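Side-chain contacts in hypothetical protein PG1100 (Porphyromonas gingivalis, PDB 1ZBS), which is of unknown function but, as a member of the ASKHA family of nucleotide-binding proteins, probably acts as an N-acetylglucosamine kinase that phosphorylates its sugar with ATP: residues I112-G117 with R226-Y231; S214-S219 with R249-S254. All blocks are in the same frame, centred on the assembly; numbering follows the deposited sequence.

Contact 1: I112-G117 with R226-Y231; sequences IACILG and RNVLRY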
loop_
_atom_site.group_PDB
_atom_site.type_symbol
_atom_site.label_atom_id
_atom_site.label_comp_id
_atom_site.label_asym_id
_atom_site.label_seq_id
_atom_site.Cartn_x
_atom_site.Cartn_y
_atom_site.Cartn_z
ATOM N N ILE A 112 2.084 27.722 6.643
ATOM C CA ILE A 112 1.896 26.359 6.171
ATOM C C ILE A 112 1.680 25.454 7.365
ATOM O O ILE A 112 2.516 25.403 8.268
ATOM C CB ILE A 112 3.121 25.862 5.386
ATOM C CG1 ILE A 112 3.290 26.689 4.112
ATOM C CG2 ILE A 112 2.964 24.376 5.052
ATOM C CD1 ILE A 112 4.607 26.459 3.394
ATOM N N ALA A 113 0.547 24.755 7.373
ATOM C CA ALA A 113 0.201 23.848 8.464
ATOM C C ALA A 113 0.251 22.400 7.992
ATOM O O ALA A 113 -0.318 22.045 6.954
ATOM C CB ALA A 113 -1.193 24.183 8.998
ATOM N N CYS A 114 0.925 21.561 8.770
ATOM C CA CYS A 114 1.072 20.151 8.420
ATOM C C CYS A 114 0.657 19.206 9.525
ATOM O O CYS A 114 0.827 19.493 10.709
ATOM C CB CYS A 114 2.520 19.836 8.064
ATOM S SG CYS A 114 3.231 20.878 6.827
ATOM N N ILE A 115 0.111 18.069 9.124
ATOM C CA ILE A 115 -0.295 17.051 10.074
ATOM C C ILE A 115 0.582 15.824 9.863
ATOM O O ILE A 115 0.814 15.399 8.733
ATOM C CB ILE A 115 -1.761 16.661 9.885
ATOM C CG1 ILE A 115 -2.659 17.879 10.143
ATOM C CG2 ILE A 115 -2.110 15.509 10.826
ATOM C CD1 ILE A 115 -4.140 17.593 10.030
ATOM N N LEU A 116 1.098 15.276 10.956
ATOM C CA LEU A 116 1.938 14.085 10.898
ATOM C C LEU A 116 1.459 13.146 12.008
ATOM O O LEU A 116 1.938 13.218 13.142
ATOM C CB LEU A 116 3.410 14.467 11.117
ATOM C CG LEU A 116 4.494 14.055 10.120
ATOM C CD1 LEU A 116 4.078 14.424 8.706
ATOM C CD2 LEU A 116 5.825 14.740 10.486
ATOM N N GLY A 117 0.487 12.296 11.674
ATOM C CA GLY A 117 -0.057 11.331 12.616
ATOM C C GLY A 117 -0.214 9.990 11.905
ATOM O O GLY A 117 0.726 9.523 11.262
ATOM N N ARG A 226 7.298 16.438 -1.633
ATOM C CA ARG A 226 6.028 16.274 -2.338
ATOM C C ARG A 226 4.811 16.931 -1.704
ATOM O O ARG A 226 3.708 16.840 -2.247
ATOM C CB ARG A 226 5.742 14.789 -2.502
ATOM C CG ARG A 226 6.949 14.008 -2.963
ATOM C CD ARG A 226 6.913 12.610 -2.393
ATOM N NE ARG A 226 5.919 11.764 -3.036
ATOM C CZ ARG A 226 6.197 10.907 -4.016
ATOM N NH1 ARG A 226 7.440 10.789 -4.464
ATOM N NH2 ARG A 226 5.239 10.144 -4.528
ATOM N N ASN A 227 4.989 17.590 -0.565
ATOM C CA ASN A 227 3.840 18.203 0.097
ATOM C C ASN A 227 4.007 19.666 0.502
ATOM O O ASN A 227 3.018 20.391 0.615
ATOM C CB ASN A 227 3.451 17.370 1.336
ATOM C CG ASN A 227 3.042 15.941 0.982
ATOM O OD1 ASN A 227 1.928 15.702 0.522
ATOM N ND2 ASN A 227 3.949 14.990 1.189
ATOM N N VAL A 228 5.244 20.103 0.719
ATOM C CA VAL A 228 5.495 21.484 1.142
ATOM C C VAL A 228 6.203 22.353 0.095
ATOM O O VAL A 228 5.776 23.475 -0.175
ATOM C CB VAL A 228 6.334 21.515 2.449
ATOM C CG1 VAL A 228 6.625 22.954 2.863
ATOM C CG2 VAL A 228 5.588 20.786 3.546
ATOM N N LEU A 229 7.284 21.847 -0.489
ATOM C CA LEU A 229 8.017 22.628 -1.471
ATOM C C LEU A 229 7.123 23.279 -2.520
ATOM O O LEU A 229 7.241 24.479 -2.802
ATOM C CB LEU A 229 9.061 21.767 -2.167
ATOM C CG LEU A 229 10.273 21.382 -1.320
ATOM C CD1 LEU A 229 11.326 20.824 -2.260
ATOM C CD2 LEU A 229 10.822 22.597 -0.567
ATOM N N ARG A 230 6.221 22.480 -3.081
ATOM C CA ARG A 230 5.299 22.928 -4.126
ATOM C C ARG A 230 4.474 24.166 -3.794
ATOM O O ARG A 230 3.816 24.726 -4.672
ATOM C CB ARG A 230 4.362 21.778 -4.518
ATOM C CG ARG A 230 4.983 20.790 -5.518
ATOM C CD ARG A 230 5.230 21.480 -6.856
ATOM N NE ARG A 230 5.515 20.555 -7.962
ATOM C CZ ARG A 230 5.475 20.910 -9.247
ATOM N NH1 ARG A 230 5.154 22.157 -9.588
ATOM N NH2 ARG A 230 5.780 20.035 -10.192
ATOM N N TYR A 231 4.481 24.596 -2.538
ATOM C CA TYR A 231 3.717 25.789 -2.204
ATOM C C TYR A 231 4.528 27.019 -2.598
ATOM O O TYR A 231 3.984 28.112 -2.738
ATOM C CB TYR A 231 3.370 25.825 -0.713
ATOM C CG TYR A 231 2.370 24.773 -0.273
ATOM C CD1 TYR A 231 1.226 24.508 -1.029
ATOM C CD2 TYR A 231 2.564 24.049 0.903
ATOM C CE1 TYR A 231 0.300 23.545 -0.626
ATOM C CE2 TYR A 231 1.645 23.082 1.317
ATOM C CZ TYR A 231 0.518 22.835 0.546
ATOM O OH TYR A 231 -0.381 21.874 0.943
#

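Contact 2: S214-S219 with R249-S254; sequences SLVQNS and REVLSS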
loop_
_atom_site.group_PDB
_atom_site.type_symbol
_atom_site.label_atom_id
_atom_site.label_comp_id
_atom_site.label_asym_id
_atom_site.label_seq_id
_atom_site.Cartn_x
_atom_site.Cartn_y
_atom_site.Cartn_z
ATOM N N SER A 214 17.600 6.674 9.323
ATOM C CA SER A 214 17.581 7.132 7.946
ATOM C C SER A 214 16.225 6.827 7.302
ATOM O O SER A 214 15.774 7.551 6.413
ATOM C CB SER A 214 18.701 6.483 7.137
ATOM O OG SER A 214 18.418 5.122 6.880
ATOM N N LEU A 215 15.573 5.755 7.750
ATOM C CA LEU A 215 14.261 5.401 7.215
ATOM C C LEU A 215 13.250 6.498 7.571
ATOM O O LEU A 215 12.492 6.958 6.716
ATOM C CB LEU A 215 13.801 4.045 7.763
ATOM C CG LEU A 215 12.402 3.556 7.351
ATOM C CD1 LEU A 215 12.359 2.016 7.354
ATOM C CD2 LEU A 215 11.359 4.124 8.307
ATOM N N VAL A 216 13.248 6.925 8.830
ATOM C CA VAL A 216 12.329 7.971 9.276
ATOM C C VAL A 216 12.672 9.310 8.635
ATOM O O VAL A 216 11.789 10.076 8.247
ATOM C CB VAL A 216 12.363 8.109 10.808
ATOM C CG1 VAL A 216 11.502 9.285 11.250
ATOM C CG2 VAL A 216 11.844 6.815 11.440
ATOM N N GLN A 217 13.973 9.561 8.521
ATOM C CA GLN A 217 14.502 10.779 7.934
ATOM C C GLN A 217 14.117 10.931 6.459
ATOM O O GLN A 217 13.676 12.000 6.030
ATOM C CB GLN A 217 16.025 10.775 8.088
ATOM C CG GLN A 217 16.786 11.811 7.278
ATOM C CD GLN A 217 18.297 11.638 7.410
ATOM O OE1 GLN A 217 18.904 12.037 8.411
ATOM N NE2 GLN A 217 18.907 11.019 6.405
ATOM N N ASN A 218 14.277 9.864 5.685
ATOM C CA ASN A 218 13.954 9.916 4.271
ATOM C C ASN A 218 12.467 10.100 4.031
ATOM O O ASN A 218 12.057 10.745 3.063
ATOM C CB ASN A 218 14.436 8.651 3.565
ATOM C CG ASN A 218 15.932 8.487 3.654
ATOM O OD1 ASN A 218 16.666 9.472 3.769
ATOM N ND2 ASN A 218 16.401 7.246 3.591
ATOM N N SER A 219 11.652 9.546 4.918
ATOM C CA SER A 219 10.221 9.682 4.762
ATOM C C SER A 219 9.786 11.115 5.054
ATOM O O SER A 219 8.948 11.669 4.341
ATOM C CB SER A 219 9.489 8.711 5.681
ATOM O OG SER A 219 8.129 8.620 5.284
ATOM N N ARG A 249 9.893 14.794 16.650
ATOM C CA ARG A 249 10.258 16.203 16.532
ATOM C C ARG A 249 11.734 16.447 16.248
ATOM O O ARG A 249 12.069 17.207 15.347
ATOM C CB ARG A 249 9.819 16.991 17.784
ATOM C CG ARG A 249 10.308 16.457 19.123
ATOM C CD ARG A 249 9.895 17.404 20.252
ATOM N NE ARG A 249 10.258 16.891 21.567
ATOM C CZ ARG A 249 9.635 15.889 22.181
ATOM N NH1 ARG A 249 8.605 15.289 21.602
ATOM N NH2 ARG A 249 10.059 15.465 23.368
ATOM N N GLU A 250 12.616 15.799 16.998
ATOM C CA GLU A 250 14.044 15.982 16.775
ATOM C C GLU A 250 14.386 15.714 15.315
ATOM O O GLU A 250 14.981 16.559 14.645
ATOM C CB GLU A 250 14.868 15.033 17.654
ATOM C CG GLU A 250 14.858 15.323 19.159
ATOM C CD GLU A 250 13.500 15.114 19.818
ATOM O OE1 GLU A 250 12.746 14.213 19.380
ATOM O OE2 GLU A 250 13.197 15.849 20.791
ATOM N N VAL A 251 14.008 14.537 14.823
ATOM C CA VAL A 251 14.297 14.161 13.443
ATOM C C VAL A 251 13.649 15.121 12.450
ATOM O O VAL A 251 14.246 15.474 11.426
ATOM C CB VAL A 251 13.812 12.731 13.132
ATOM C CG1 VAL A 251 14.230 12.342 11.726
ATOM C CG2 VAL A 251 14.381 11.754 14.144
ATOM N N LEU A 252 12.425 15.536 12.760
ATOM C CA LEU A 252 11.688 16.464 11.913
ATOM C C LEU A 252 12.448 17.792 11.785
ATOM O O LEU A 252 12.486 18.389 10.706
ATOM C CB LEU A 252 10.286 16.699 12.498
ATOM C CG LEU A 252 9.367 17.589 11.657
ATOM C CD1 LEU A 252 9.245 16.983 10.271
ATOM C CD2 LEU A 252 7.987 17.726 12.304
ATOM N N SER A 253 13.058 18.247 12.880
ATOM C CA SER A 253 13.837 19.494 12.869
ATOM C C SER A 253 15.044 19.385 11.943
ATOM O O SER A 253 15.299 20.271 11.123
ATOM C CB SER A 253 14.354 19.840 14.269
ATOM O OG SER A 253 13.440 20.646 14.985
ATOM N N SER A 254 15.794 18.299 12.093
ATOM C CA SER A 254 16.981 18.077 11.283
ATOM C C SER A 254 16.652 18.061 9.802
ATOM O O SER A 254 17.373 18.643 8.997
ATOM C CB SER A 254 17.636 16.757 11.663
ATOM O OG SER A 254 18.610 16.402 10.696
#

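Contact 1: I112-G117 with R226-Y231
V228 and Y231, from the last part of helix 210-229 and the turn after it, meet I112 and C114 on strand 111-116; the two segments bury 159 Å² between them through apolar contacts. Just ahead of the touching residues, N227 OD1 is hydrogen-bonded to K160 of the second subunit. V228 then divides its branches between two strand residues. With chi1 at 178°, CG1 lies anti to the backbone N and reaches I112 CD1 at 4.1 Å, while CG2, beside that N, approaches C114 SG at 4.0 Å. L238 and F223 also touch V228, which places it against strand 238-241 as well as its own helix. I112 and C114 project from one face of the strand toward this helix, whereas A113 and I115 point to the other face and pack on helix 97-105. Strand 111-116 is the middle one of a five-stranded mixed sheet of order 3-2-1-4-5, with 120-125 antiparallel on one side and 238-241 parallel on the other; helices 210-229 and 97-105 on its two faces are consistent with the ribonuclease H-like core of the ASKHA fold. Past L229 and R230 the chain turns, Y231 N bonding to V228 O at 2.9 Å, and brings the Y231 side chain back toward the strand. I112 approaches the ring obliquely along the CD2-CE2 side: the same CD1 that meets V228, at the end of an extended chi2 of 169°, lies 4.0 Å from Y231 CD2, and I112 CG2 lies 4.2 Å from Y231 CE2. The buried phenol is anchored by a hydrogen bond between Y231 OH and S122 OG on strand 120-125, and that serine hydroxyl is also bonded to N227 O.

Contact 2: S214-S219 with R249-S254
Q217 meets V251 through its CA and CB, and its flat terminal amide takes no part: V251 CG1 lies 4.1 Å from Q217 CA and 4.3 Å from Q217 CB. The other flat group, the R249 guanidinium, belongs to the first turn of helix 249-258 and lies away from the interface. One of its faces carries E250 OE1, 4.2 Å above the plane and displaced toward the rim. E250 OE2 is 3.2 Å from R249 NE, well out of the guanidinium plane, so this is a salt bridge of charges with no N-H aimed at the oxygen; R249 also makes a cation-pi contact with F246.

V251 carries the junction with helix 210-229. Its chi1 of -176° turns CG1 away from its own backbone N, and this methyl reaches both V216 and Q217, lying 4.1 Å from V216 CG1. The two valine side chains meet at about a right angle. Y213 and F220 touch V251 as well, so it sits as a knob in a hole lined by Y213, V216, Q217 and F220, as in knobs-into-holes packing of helices. The backbones come near each other here, with 6.5 Å between Q217 CA and V251 CA. L207 and Y248 pack on V216 from adjoining loops, while L215 and S219 on the same helix turn to helix 147-159. With methyl groups against methyl and backbone carbon, the interface depends on shape and on burial of apolar surface, and no polar bond joins the two segments.

Overall arrangement
From the N terminus, the chain first completes the sheet of strands 2-7 to 91-95, then enters the second sheet at 112-117. Strands 120-125 and 130-133 follow in that sheet, then a mostly helical region leads to helix 210-229, which supplies 214-219 and then 226-231, the latter closing the 108-residue loop of contact 1. Strand 238-241 follows, and 249-254 closes the 29-residue loop of contact 2. The segments alternate, so the two loops cross. Helix 210-229 is shared, holding strand 111-116 near its C-terminal end and helix 249-258 nearer its N-terminal end. The contact centres lie about 14 Å apart, and L116 CD2 packs 4.1 Å from L252 CD1, linking strand and helix directly.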